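Local coordinates for protein importin subunit beta-1 (PDB 5OWU) that carries proteins into the nucleus as the importin beta subunit, pairing with importin alpha, which binds the classical nuclear localization signal of the cargo, at residues Gln423-Lys428 with Pro467-Asn472; Gln457-Gly462 with Ser474-Asn479; Ile461-His466 with Ile504-Arg509; Glu372-Asn377 with Val390-Ser395. All coordinates share one frame; numbering follows the deposited sequence. Where two conformers were deposited one is given.

Overall arrangement
Interactions 2 and 4 each join the two helices of a single HEAT repeat, HEAT 11 and HEAT 9, and both are buried and apolar. Interactions 1 and 3 bridge successive repeats, HEAT 10 to 11 and HEAT 11 to 12, and are only partly buried; in interaction 1 the lysines give methylenes and pair their charges elsewhere, and in interaction 3 water bridges an arginine to backbone carbonyls. The first three touch one another: interactions 1 and 2 share helix 467-484, interactions 2 and 3 share helix 452-463, and a salt bridge from K428 to D465 links interactions 1 and 3. Interaction 4 stands apart, its centre about 17 Å from that of interaction 1.

Interaction 1. Residues Gln423-Lys428 with Pro467-Asn472; sequences QSLQVK and PKVATN
K428 and V469 bring the two backbones closest, CA to CA 6.3 Å, where the first turns of helices 425-442 and 467-484 lie side by side and run in roughly the same direction. These are the second helices of HEAT repeats 10 and 11, so the contact joins neighbouring repeats of the importin-beta superhelix along one layer of the solenoid. V469 is the hub. Its bond from CA to CB points at the other helix, and its two methyls then divide the work. CG2 goes between two partners: it meets L425 CD1 at 3.7 Å and K428 CB at 3.8 Å. CG1, anti to the backbone N (chi1 -179°), instead packs against G462 O of helix 452-463. L425 starts off along the flank of its helix and only its end closes in, with the side chain crossing that of V469 at a slant; L425 CD2 comes loosely near K468 CD, 4.4 Å away.

Both lysines contribute methylenes here and send their charges elsewhere. K428 uses CB for the valine, then bends at chi3 (-69°) and carries NZ to a salt bridge with D465 OD2, in the loop after helix 452-463, while K468 NZ pairs with D343. At the start of helix 425-442 sits the N-cap S424, whose OG accepts a weak bond from V427 N at 3.3 Å.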
loop_
_atom_site.group_PDB
_atom_site.type_symbol
_atom_site.label_atom_id
_atom_site.label_comp_id
_atom_site.label_asym_id
_atom_site.label_seq_id
_atom_site.Cartn_x
_atom_site.Cartn_y
_atom_site.Cartn_z
ATOM N N GLN A 423 21.814 -21.832 21.774
ATOM C CA GLN A 423 20.956 -21.904 22.953
ATOM C C GLN A 423 19.968 -20.747 23.033
ATOM O O GLN A 423 19.007 -20.821 23.807
ATOM C CB GLN A 423 21.811 -21.932 24.219
ATOM C CG GLN A 423 22.712 -20.711 24.400
ATOM C CD GLN A 423 23.830 -20.952 25.402
ATOM O OE1 GLN A 423 24.587 -21.919 25.289
ATOM N NE2 GLN A 423 23.934 -20.074 26.392
ATOM N N SER A 424 20.180 -19.680 22.267
ATOM C CA SER A 424 19.299 -18.520 22.294
ATOM C C SER A 424 18.196 -18.686 21.257
ATOM O O SER A 424 18.479 -18.864 20.067
ATOM C CB SER A 424 20.088 -17.243 22.019
ATOM O OG SER A 424 19.215 -16.134 21.892
ATOM N N LEU A 425 16.939 -18.618 21.707
ATOM C CA LEU A 425 15.814 -18.679 20.777
ATOM C C LEU A 425 15.880 -17.556 19.748
ATOM O O LEU A 425 15.625 -17.773 18.555
ATOM C CB LEU A 425 14.497 -18.603 21.544
ATOM C CG LEU A 425 13.244 -18.533 20.673
ATOM C CD1 LEU A 425 13.166 -19.732 19.747
ATOM C CD2 LEU A 425 12.007 -18.456 21.550
ATOM N N GLN A 426 16.197 -16.338 20.195
ATOM C CA GLN A 426 16.295 -15.212 19.272
ATOM C C GLN A 426 17.375 -15.457 18.225
ATOM O O GLN A 426 17.193 -15.146 17.040
ATOM C CB GLN A 426 16.583 -13.926 20.043
ATOM C CG GLN A 426 15.506 -13.533 21.047
ATOM C CD GLN A 426 15.791 -14.056 22.446
ATOM O OE1 GLN A 426 16.067 -15.242 22.637
ATOM N NE2 GLN A 426 15.736 -13.165 23.434
ATOM N N VAL A 427 18.510 -16.018 18.642
ATOM C CA VAL A 427 19.584 -16.275 17.690
ATOM C C VAL A 427 19.127 -17.259 16.627
ATOM O O VAL A 427 19.391 -17.070 15.439
ATOM C CB VAL A 427 20.842 -16.783 18.415
ATOM C CG1 VAL A 427 21.886 -17.272 17.411
ATOM C CG2 VAL A 427 21.420 -15.683 19.283
ATOM N N LYS A 428 18.454 -18.337 17.037
ATOM C CA LYS A 428 18.012 -19.327 16.061
ATOM C C LYS A 428 16.952 -18.750 15.133
ATOM O O LYS A 428 16.928 -19.058 13.935
ATOM C CB LYS A 428 17.468 -20.561 16.774
ATOM C CG LYS A 428 18.526 -21.395 17.467
ATOM C CD LYS A 428 17.943 -22.702 17.990
ATOM C CE LYS A 428 16.996 -22.481 19.138
ATOM N NZ LYS A 428 16.528 -23.780 19.672
ATOM N N PRO A 467 8.116 -22.642 17.640
ATOM C CA PRO A 467 7.367 -22.153 16.468
ATOM C C PRO A 467 7.968 -20.924 15.801
ATOM O O PRO A 467 7.838 -20.781 14.578
ATOM C CB PRO A 467 5.972 -21.859 17.041
ATOM C CG PRO A 467 6.133 -21.876 18.534
ATOM C CD PRO A 467 7.241 -22.814 18.816
ATOM N N LYS A 468 8.618 -20.030 16.554
ATOM C CA LYS A 468 9.246 -18.860 15.942
ATOM C C LYS A 468 10.333 -19.260 14.953
ATOM O O LYS A 468 10.461 -18.656 13.880
ATOM C CB LYS A 468 9.828 -17.949 17.019
ATOM C CG LYS A 468 8.782 -17.222 17.806
ATOM C CD LYS A 468 9.398 -16.269 18.803
ATOM C CE LYS A 468 8.736 -14.906 18.710
ATOM N NZ LYS A 468 8.897 -14.129 19.959
ATOM N N VAL A 469 11.134 -20.269 15.304
ATOM C CA VAL A 469 12.130 -20.807 14.380
ATOM C C VAL A 469 11.444 -21.496 13.202
ATOM O O VAL A 469 11.796 -21.272 12.036
ATOM C CB VAL A 469 13.076 -21.768 15.127
ATOM C CG1 VAL A 469 14.148 -22.337 14.191
ATOM C CG2 VAL A 469 13.731 -21.060 16.315
ATOM N N ALA A 470 10.443 -22.334 13.490
ATOM C CA ALA A 470 9.772 -23.104 12.444
ATOM C C ALA A 470 9.158 -22.199 11.376
ATOM O O ALA A 470 9.193 -22.520 10.182
ATOM C CB ALA A 470 8.692 -23.997 13.068
ATOM N N THR A 471 8.586 -21.069 11.784
ATOM C CA THR A 471 7.984 -20.151 10.816
ATOM C C THR A 471 9.030 -19.633 9.839
ATOM O O THR A 471 8.831 -19.637 8.611
ATOM C CB THR A 471 7.311 -19.000 11.568
ATOM O OG1 THR A 471 6.204 -19.521 12.315
ATOM C CG2 THR A 471 6.815 -17.914 10.626
ATOM N N ASN A 472 10.172 -19.204 10.369
ATOM C CA ASN A 472 11.230 -18.715 9.499
ATOM C C ASN A 472 11.800 -19.830 8.635
ATOM O O ASN A 472 12.220 -19.575 7.500
ATOM C CB ASN A 472 12.303 -18.028 10.342
ATOM C CG ASN A 472 11.871 -16.643 10.783
ATOM O OD1 ASN A 472 10.876 -16.110 10.281
ATOM N ND2 ASN A 472 12.609 -16.050 11.712
#

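Interaction 2. Residues Gln457-Gly462 with Ser474-Asn479; sequences QACLIG and SWTIIN
C459 packing on T476 and I477 is a buried, apolar helix-to-helix contact inside HEAT 11, between its first helix, 452-463, and its second, 467-484. The backbones come closest at C459 and I477, 7.3 Å from CA to CA, and the side chains of all three residues leave the main chain pointing across the gap.

The cysteine does the touching with both of its side-chain atoms. C459 SG, swung beside the backbone N (chi1 -71°), reaches T476 CG2 at 3.6 Å and also lies 4.2 Å from I477 CG1. C459 CB sits alongside the isoleucine, 4.0 Å from I477 CG1 and 4.1 Å from I477 CD1, so the long branch of I477 lies along the cysteine rather than meeting it with the terminal methyl alone. This is the interior of the helical hairpin that makes a HEAT repeat, the two helices running in opposed senses, here with C459, T476 and I477 between them.

T476 splits its two branches. Its methyl is turned to the sulfur while OG1 engages backbone carbonyls away from this contact, those of A432 in helix 425-442 and N472 one turn earlier in its own helix; a polar atom in a buried setting is thus provided for. Beyond the cysteine, I477 also packs on L499 and L503 of helix 496-507, and its CD1 rests against L463 CD1.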
loop_
_atom_site.group_PDB
_atom_site.type_symbol
_atom_site.label_atom_id
_atom_site.label_comp_id
_atom_site.label_asym_id
_atom_site.label_seq_id
_atom_site.Cartn_x
_atom_site.Cartn_y
_atom_site.Cartn_z
ATOM N N GLN A 457 18.915 -29.768 6.038
ATOM C CA GLN A 457 18.834 -30.404 7.348
ATOM C C GLN A 457 18.570 -29.379 8.444
ATOM O O GLN A 457 17.775 -29.630 9.358
ATOM C CB GLN A 457 20.119 -31.190 7.633
ATOM C CG GLN A 457 19.909 -32.410 8.516
ATOM C CD GLN A 457 18.869 -33.370 7.950
ATOM O OE1 GLN A 457 18.907 -33.725 6.766
ATOM N NE2 GLN A 457 17.922 -33.777 8.789
ATOM N N ALA A 458 19.213 -28.212 8.368
ATOM C CA ALA A 458 18.954 -27.174 9.363
ATOM C C ALA A 458 17.502 -26.723 9.310
ATOM O O ALA A 458 16.886 -26.457 10.348
ATOM C CB ALA A 458 19.883 -25.980 9.152
ATOM N N CYS A 459 16.937 -26.623 8.105
ATOM C CA CYS A 459 15.532 -26.251 7.996
ATOM C C CYS A 459 14.633 -27.327 8.593
ATOM O O CYS A 459 13.630 -27.012 9.249
ATOM C CB CYS A 459 15.156 -26.002 6.535
ATOM S SG CYS A 459 15.868 -24.494 5.827
ATOM N N LEU A 460 14.971 -28.601 8.366
ATOM C CA LEU A 460 14.149 -29.701 8.864
ATOM C C LEU A 460 14.185 -29.776 10.382
ATOM O O LEU A 460 13.152 -30.011 11.019
ATOM C CB LEU A 460 14.620 -31.024 8.262
ATOM C CG LEU A 460 14.403 -31.218 6.763
ATOM C CD1 LEU A 460 14.971 -32.552 6.337
ATOM C CD2 LEU A 460 12.919 -31.126 6.402
ATOM N N ILE A 461 15.365 -29.609 10.981
ATOM C CA ILE A 461 15.438 -29.520 12.435
ATOM C C ILE A 461 14.657 -28.309 12.931
ATOM O O ILE A 461 13.945 -28.379 13.941
ATOM C CB ILE A 461 16.909 -29.468 12.898
ATOM C CG1 ILE A 461 17.663 -30.741 12.491
ATOM C CG2 ILE A 461 17.000 -29.247 14.406
ATOM C CD1 ILE A 461 17.029 -32.039 12.952
ATOM N N GLY A 462 14.781 -27.176 12.236
ATOM C CA GLY A 462 14.137 -25.960 12.704
ATOM C C GLY A 462 12.623 -26.020 12.654
ATOM O O GLY A 462 11.948 -25.398 13.478
ATOM N N SER A 474 9.982 -22.305 7.348
ATOM C CA SER A 474 9.047 -22.451 6.235
ATOM C C SER A 474 9.275 -21.366 5.187
ATOM O O SER A 474 9.292 -21.648 3.979
ATOM C CB SER A 474 7.598 -22.419 6.741
ATOM O OG SER A 474 7.227 -23.681 7.277
ATOM N N TRP A 475 9.425 -20.110 5.628
ATOM C CA TRP A 475 9.729 -19.009 4.707
ATOM C C TRP A 475 11.009 -19.289 3.930
ATOM O O TRP A 475 11.099 -19.039 2.716
ATOM C CB TRP A 475 9.856 -17.701 5.503
ATOM C CG TRP A 475 10.282 -16.468 4.722
ATOM C CD1 TRP A 475 9.500 -15.710 3.896
ATOM C CD2 TRP A 475 11.577 -15.836 4.734
ATOM N NE1 TRP A 475 10.226 -14.661 3.380
ATOM C CE2 TRP A 475 11.501 -14.713 3.881
ATOM C CE3 TRP A 475 12.787 -16.113 5.382
ATOM C CZ2 TRP A 475 12.593 -13.867 3.654
ATOM C CZ3 TRP A 475 13.881 -15.269 5.151
ATOM C CH2 TRP A 475 13.769 -14.162 4.294
ATOM N N THR A 476 12.021 -19.810 4.628
ATOM C CA THR A 476 13.300 -20.120 4.003
ATOM C C THR A 476 13.154 -21.226 2.970
ATOM O O THR A 476 13.765 -21.167 1.898
ATOM C CB THR A 476 14.306 -20.507 5.088
ATOM O OG1 THR A 476 14.636 -19.337 5.849
ATOM C CG2 THR A 476 15.582 -21.126 4.504
ATOM N N ILE A 477 12.345 -22.242 3.273
ATOM C CA ILE A 477 12.116 -23.314 2.308
ATOM C C ILE A 477 11.432 -22.765 1.064
ATOM O O ILE A 477 11.809 -23.094 -0.070
ATOM C CB ILE A 477 11.306 -24.451 2.958
ATOM C CG1 ILE A 477 12.182 -25.191 3.975
ATOM C CG2 ILE A 477 10.782 -25.416 1.908
ATOM C CD1 ILE A 477 11.419 -26.118 4.892
ATOM N N ILE A 478 10.432 -21.902 1.251
ATOM C CA ILE A 478 9.808 -21.253 0.103
ATOM C C ILE A 478 10.874 -20.578 -0.758
ATOM O O ILE A 478 10.937 -20.786 -1.975
ATOM C CB ILE A 478 8.728 -20.260 0.571
ATOM C CG1 ILE A 478 7.521 -21.034 1.104
ATOM C CG2 ILE A 478 8.293 -19.334 -0.575
ATOM C CD1 ILE A 478 6.519 -20.168 1.864
ATOM N N ASN A 479 11.751 -19.785 -0.133
ATOM C CA ASN A 479 12.799 -19.100 -0.899
ATOM C C ASN A 479 13.686 -20.089 -1.649
ATOM O O ASN A 479 14.015 -19.879 -2.826
ATOM C CB ASN A 479 13.651 -18.240 0.025
ATOM C CG ASN A 479 12.893 -17.070 0.580
ATOM O OD1 ASN A 479 11.778 -16.793 0.155
ATOM N ND2 ASN A 479 13.500 -16.359 1.527
#

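Interaction 3. Residues Ile461-His466 with Ile504-Arg509; sequences IGLQDH and IGAANR
A506, in the last turn of helix 496-507, faces L463 in the last turn of helix 452-463, with CA atoms 6.1 Å apart. The only side-chain atom of A506, CB, points at the neighbouring helix and meets L463 CD2 at 4.2 Å, a light contact between two methyls. The same alanine methyl also rests on A520 of helix 516-530, while L463 packs against helix 467-484. The chain leaves helical geometry at N508, and R509 follows with its N bonded back to A506 O, which holds the turn close to the helix end.

R509 then reaches over to the loop that follows helix 452-463. Its chain kinks at chi3 (56°), but R509 NH1 remains 4.3 Å from D465 O, and two waters bridge them. One water accepts from R509 NH1 at 2.8 Å. It donates to both L463 O and D465 O. The other lies in the guanidinium plane at its edge, takes a bond from R509 NH1 and gives one of 2.8 Å to D465 O. D465 O is therefore gripped by two waters, and R509 NH2 makes a salt bridge to D511. Methyl contact between helix ends, with a hydrated arginine bridge over it, here joins the first helices of HEAT 11 and HEAT 12 in the stacked layers of a HEAT solenoid.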
loop_
_atom_site.group_PDB
_atom_site.type_symbol
_atom_site.label_atom_id
_atom_site.label_comp_id
_atom_site.label_asym_id
_atom_site.label_seq_id
_atom_site.Cartn_x
_atom_site.Cartn_y
_atom_site.Cartn_z
ATOM N N ILE A 461 15.365 -29.609 10.981
ATOM C CA ILE A 461 15.438 -29.520 12.435
ATOM C C ILE A 461 14.657 -28.309 12.931
ATOM O O ILE A 461 13.945 -28.379 13.941
ATOM C CB ILE A 461 16.909 -29.468 12.898
ATOM C CG1 ILE A 461 17.663 -30.741 12.491
ATOM C CG2 ILE A 461 17.000 -29.247 14.406
ATOM C CD1 ILE A 461 17.029 -32.039 12.952
ATOM N N GLY A 462 14.781 -27.176 12.236
ATOM C CA GLY A 462 14.137 -25.960 12.704
ATOM C C GLY A 462 12.623 -26.020 12.654
ATOM O O GLY A 462 11.948 -25.398 13.478
ATOM N N LEU A 463 12.067 -26.746 11.685
ATOM C CA LEU A 463 10.619 -26.932 11.637
ATOM C C LEU A 463 10.093 -27.658 12.868
ATOM O O LEU A 463 8.908 -27.527 13.190
ATOM C CB LEU A 463 10.233 -27.704 10.378
ATOM C CG LEU A 463 10.310 -26.925 9.057
ATOM C CD1 LEU A 463 10.130 -27.879 7.905
ATOM C CD2 LEU A 463 9.265 -25.839 9.002
ATOM N N GLN A 464 10.939 -28.433 13.544
ATOM C CA GLN A 464 10.566 -29.139 14.761
ATOM C C GLN A 464 10.934 -28.370 16.016
ATOM O O GLN A 464 10.741 -28.889 17.118
ATOM C CB GLN A 464 11.238 -30.513 14.801
ATOM C CG GLN A 464 10.788 -31.453 13.697
ATOM C CD GLN A 464 11.590 -32.738 13.683
ATOM O OE1 GLN A 464 12.759 -32.755 14.065
ATOM N NE2 GLN A 464 10.965 -33.823 13.248
ATOM N N ASP A 465 11.465 -27.160 15.867
ATOM C CA ASP A 465 11.934 -26.352 16.978
ATOM C C ASP A 465 10.792 -25.469 17.475
ATOM O O ASP A 465 9.620 -25.682 17.150
ATOM C CB ASP A 465 13.150 -25.533 16.527
ATOM C CG ASP A 465 14.089 -25.177 17.667
ATOM O OD1 ASP A 465 13.635 -25.035 18.820
ATOM O OD2 ASP A 465 15.295 -25.026 17.395
ATOM N N HIS A 466 11.132 -24.467 18.274
ATOM C CA HIS A 466 10.163 -23.484 18.727
ATOM C C HIS A 466 9.419 -22.901 17.526
ATOM O O HIS A 466 10.031 -22.674 16.472
ATOM C CB HIS A 466 10.883 -22.375 19.495
ATOM C CG HIS A 466 9.969 -21.402 20.170
ATOM N ND1 HIS A 466 9.316 -20.395 19.492
ATOM C CD2 HIS A 466 9.613 -21.273 21.470
ATOM C CE1 HIS A 466 8.592 -19.691 20.345
ATOM N NE2 HIS A 466 8.757 -20.203 21.552
ATOM N N ILE A 504 4.891 -31.297 6.253
ATOM C CA ILE A 504 3.654 -31.913 6.719
ATOM C C ILE A 504 3.672 -31.968 8.235
ATOM O O ILE A 504 2.688 -31.614 8.900
ATOM C CB ILE A 504 3.456 -33.302 6.082
ATOM C CG1 ILE A 504 3.041 -33.153 4.615
ATOM C CG2 ILE A 504 2.382 -34.100 6.837
ATOM C CD1 ILE A 504 2.973 -34.471 3.855
ATOM N N GLY A 505 4.829 -32.308 8.805
ATOM C CA GLY A 505 4.935 -32.368 10.250
ATOM C C GLY A 505 4.594 -31.044 10.899
ATOM O O GLY A 505 3.892 -31.004 11.914
ATOM N N ALA A 506 5.069 -29.939 10.315
ATOM C CA ALA A 506 4.779 -28.636 10.902
ATOM C C ALA A 506 3.331 -28.254 10.664
ATOM O O ALA A 506 2.715 -27.589 11.508
ATOM C CB ALA A 506 5.715 -27.567 10.327
ATOM N N ALA A 507 2.762 -28.692 9.543
ATOM C CA ALA A 507 1.354 -28.428 9.296
ATOM C C ALA A 507 0.473 -29.222 10.244
ATOM O O ALA A 507 -0.655 -28.805 10.517
ATOM C CB ALA A 507 1.010 -28.746 7.844
ATOM N N ASN A 508 0.982 -30.333 10.774
ATOM C CA ASN A 508 0.261 -31.154 11.732
ATOM C C ASN A 508 0.424 -30.670 13.167
ATOM O O ASN A 508 0.042 -31.388 14.095
ATOM C CB ASN A 508 0.721 -32.611 11.631
ATOM C CG ASN A 508 -0.101 -33.415 10.666
ATOM O OD1 ASN A 508 -1.313 -33.225 10.553
ATOM N ND2 ASN A 508 0.552 -34.327 9.955
ATOM N N ARG A 509 0.987 -29.484 13.375
ATOM C CA ARG A 509 1.052 -28.940 14.722
ATOM C C ARG A 509 -0.352 -28.815 15.308
ATOM O O ARG A 509 -1.338 -28.627 14.590
ATOM C CB ARG A 509 1.746 -27.575 14.723
ATOM C CG ARG A 509 3.274 -27.648 14.635
ATOM C CD ARG A 509 3.899 -26.253 14.656
ATOM N NE ARG A 509 3.491 -25.510 15.847
ATOM C CZ ARG A 509 4.179 -25.452 16.985
ATOM N NH1 ARG A 509 5.346 -26.079 17.106
ATOM N NH2 ARG A 509 3.694 -24.755 18.008
HETATM O O HOH W 1 7.418 -26.706 15.386
HETATM O O HOH W 2 7.603 -26.639 18.868
#

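Interaction 4. Residues Glu372-Asn377 with Val390-Ser395; sequences EFVEQN and VMAFGS
The two helices of the HEAT 9 hairpin pack here, with F373 and V374 of helix 367-377 set against A392 and F393 of helix 383-395. Over these short segments the axes approach to 9.0 Å and their directions differ by 150°, the near-antiparallel pairing of the two helices in a HEAT repeat.

V374 carries the contact through CG2. That methyl lies 4.0 Å from F393 N, 4.1 Å from F393 CB and 4.2 Å from A392 CB, so it settles against the main chain of the second helix, beside A392. The same A392 CB takes a second neighbour, F373 CD2, at 4.2 Å. F393 meets V374 CG2 with N and CB, while its ring, with V374 CG1 set obliquely beside it, goes on to pack among V409, A412 and I416 of helix 402-418, the first helix of HEAT 10.

At the end of helix 367-377, N377 folds back on its own turn. Its ND2 donates to F373 O at 2.9 Å, tilted from the carbonyl plane, and the same nitrogen sits 3.3 Å above one face of the F373 ring, toward its rim, while OD1 accepts from N385.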
loop_
_atom_site.group_PDB
_atom_site.type_symbol
_atom_site.label_atom_id
_atom_site.label_comp_id
_atom_site.label_asym_id
_atom_site.label_seq_id
_atom_site.Cartn_x
_atom_site.Cartn_y
_atom_site.Cartn_z
ATOM N N GLU A 372 33.118 -6.928 9.044
ATOM C CA GLU A 372 33.912 -6.771 10.258
ATOM C C GLU A 372 33.057 -7.010 11.499
ATOM O O GLU A 372 33.444 -7.766 12.403
ATOM C CB GLU A 372 34.549 -5.379 10.295
ATOM C CG GLU A 372 35.661 -5.250 11.330
ATOM C CD GLU A 372 36.156 -3.825 11.500
ATOM O OE1 GLU A 372 36.001 -3.016 10.556
ATOM O OE2 GLU A 372 36.693 -3.517 12.586
ATOM N N PHE A 373 31.880 -6.376 11.558
ATOM C CA PHE A 373 30.970 -6.586 12.685
ATOM C C PHE A 373 30.587 -8.062 12.837
ATOM O O PHE A 373 30.610 -8.621 13.946
ATOM C CB PHE A 373 29.733 -5.713 12.486
ATOM C CG PHE A 373 28.738 -5.803 13.593
ATOM C CD1 PHE A 373 28.863 -5.002 14.716
ATOM C CD2 PHE A 373 27.665 -6.678 13.510
ATOM C CE1 PHE A 373 27.941 -5.074 15.737
ATOM C CE2 PHE A 373 26.741 -6.756 14.533
ATOM C CZ PHE A 373 26.884 -5.953 15.651
ATOM N N VAL A 374 30.229 -8.711 11.728
ATOM C CA VAL A 374 29.842 -10.119 11.768
ATOM C C VAL A 374 30.972 -10.954 12.353
ATOM O O VAL A 374 30.769 -11.737 13.290
ATOM C CB VAL A 374 29.450 -10.609 10.360
ATOM C CG1 VAL A 374 29.168 -12.112 10.358
ATOM C CG2 VAL A 374 28.245 -9.861 9.858
ATOM N N GLU A 375 32.183 -10.792 11.806
ATOM C CA GLU A 375 33.342 -11.539 12.292
ATOM C C GLU A 375 33.557 -11.307 13.779
ATOM O O GLU A 375 33.862 -12.243 14.525
ATOM C CB GLU A 375 34.592 -11.136 11.501
ATOM C CG GLU A 375 35.898 -11.763 12.002
ATOM C CD GLU A 375 37.115 -11.322 11.200
ATOM O OE1 GLU A 375 37.386 -10.102 11.130
ATOM O OE2 GLU A 375 37.800 -12.200 10.636
ATOM N N GLN A 376 33.379 -10.069 14.235
ATOM C CA GLN A 376 33.624 -9.772 15.640
ATOM C C GLN A 376 32.575 -10.399 16.550
ATOM O O GLN A 376 32.873 -10.697 17.712
ATOM C CB GLN A 376 33.664 -8.257 15.862
ATOM C CG GLN A 376 34.730 -7.805 16.842
ATOM C CD GLN A 376 36.134 -7.996 16.294
ATOM O OE1 GLN A 376 36.521 -7.366 15.305
ATOM N NE2 GLN A 376 36.901 -8.879 16.926
ATOM N N ASN A 377 31.350 -10.620 16.058
ATOM C CA ASN A 377 30.243 -10.929 16.956
ATOM C C ASN A 377 29.585 -12.290 16.759
ATOM O O ASN A 377 28.836 -12.720 17.643
ATOM C CB ASN A 377 29.174 -9.833 16.851
ATOM C CG ASN A 377 29.642 -8.527 17.452
ATOM O OD1 ASN A 377 29.661 -8.369 18.671
ATOM N ND2 ASN A 377 30.050 -7.591 16.603
ATOM N N VAL A 390 24.081 -12.307 12.831
ATOM C CA VAL A 390 23.330 -12.913 11.725
ATOM C C VAL A 390 22.328 -11.921 11.138
ATOM O O VAL A 390 22.035 -11.964 9.935
ATOM C CB VAL A 390 22.627 -14.230 12.132
ATOM C CG1 VAL A 390 23.618 -15.357 12.246
ATOM C CG2 VAL A 390 21.835 -14.073 13.433
ATOM N N MET A 391 21.770 -11.032 11.957
ATOM C CA MET A 391 20.894 -9.992 11.425
ATOM C C MET A 391 21.626 -9.137 10.397
ATOM O O MET A 391 21.093 -8.842 9.319
ATOM C CB MET A 391 20.354 -9.119 12.563
ATOM C CG MET A 391 19.411 -8.003 12.096
ATOM S SD MET A 391 17.920 -8.633 11.275
ATOM C CE MET A 391 17.353 -7.130 10.492
ATOM N N ALA A 392 22.857 -8.724 10.717
ATOM C CA ALA A 392 23.628 -7.894 9.798
ATOM C C ALA A 392 23.974 -8.664 8.525
ATOM O O ALA A 392 23.807 -8.156 7.398
ATOM C CB ALA A 392 24.895 -7.390 10.501
ATOM N N PHE A 393 24.428 -9.912 8.682
ATOM C CA PHE A 393 24.800 -10.685 7.505
ATOM C C PHE A 393 23.606 -10.857 6.579
ATOM O O PHE A 393 23.699 -10.604 5.373
ATOM C CB PHE A 393 25.365 -12.045 7.902
ATOM C CG PHE A 393 26.032 -12.753 6.765
ATOM C CD1 PHE A 393 25.303 -13.552 5.913
ATOM C CD2 PHE A 393 27.385 -12.592 6.533
ATOM C CE1 PHE A 393 25.916 -14.199 4.854
ATOM C CE2 PHE A 393 27.999 -13.225 5.480
ATOM C CZ PHE A 393 27.266 -14.031 4.638
ATOM N N GLY A 394 22.466 -11.273 7.129
ATOM C CA GLY A 394 21.278 -11.408 6.311
ATOM C C GLY A 394 20.862 -10.092 5.688
ATOM O O GLY A 394 20.363 -10.064 4.560
ATOM N N SER A 395 21.088 -8.987 6.399
ATOM C CA SER A 395 20.702 -7.671 5.904
ATOM C C SER A 395 21.571 -7.168 4.757
ATOM O O SER A 395 21.181 -6.183 4.120
ATOM C CB SER A 395 20.737 -6.645 7.036
ATOM O OG SER A 395 19.667 -6.847 7.939
#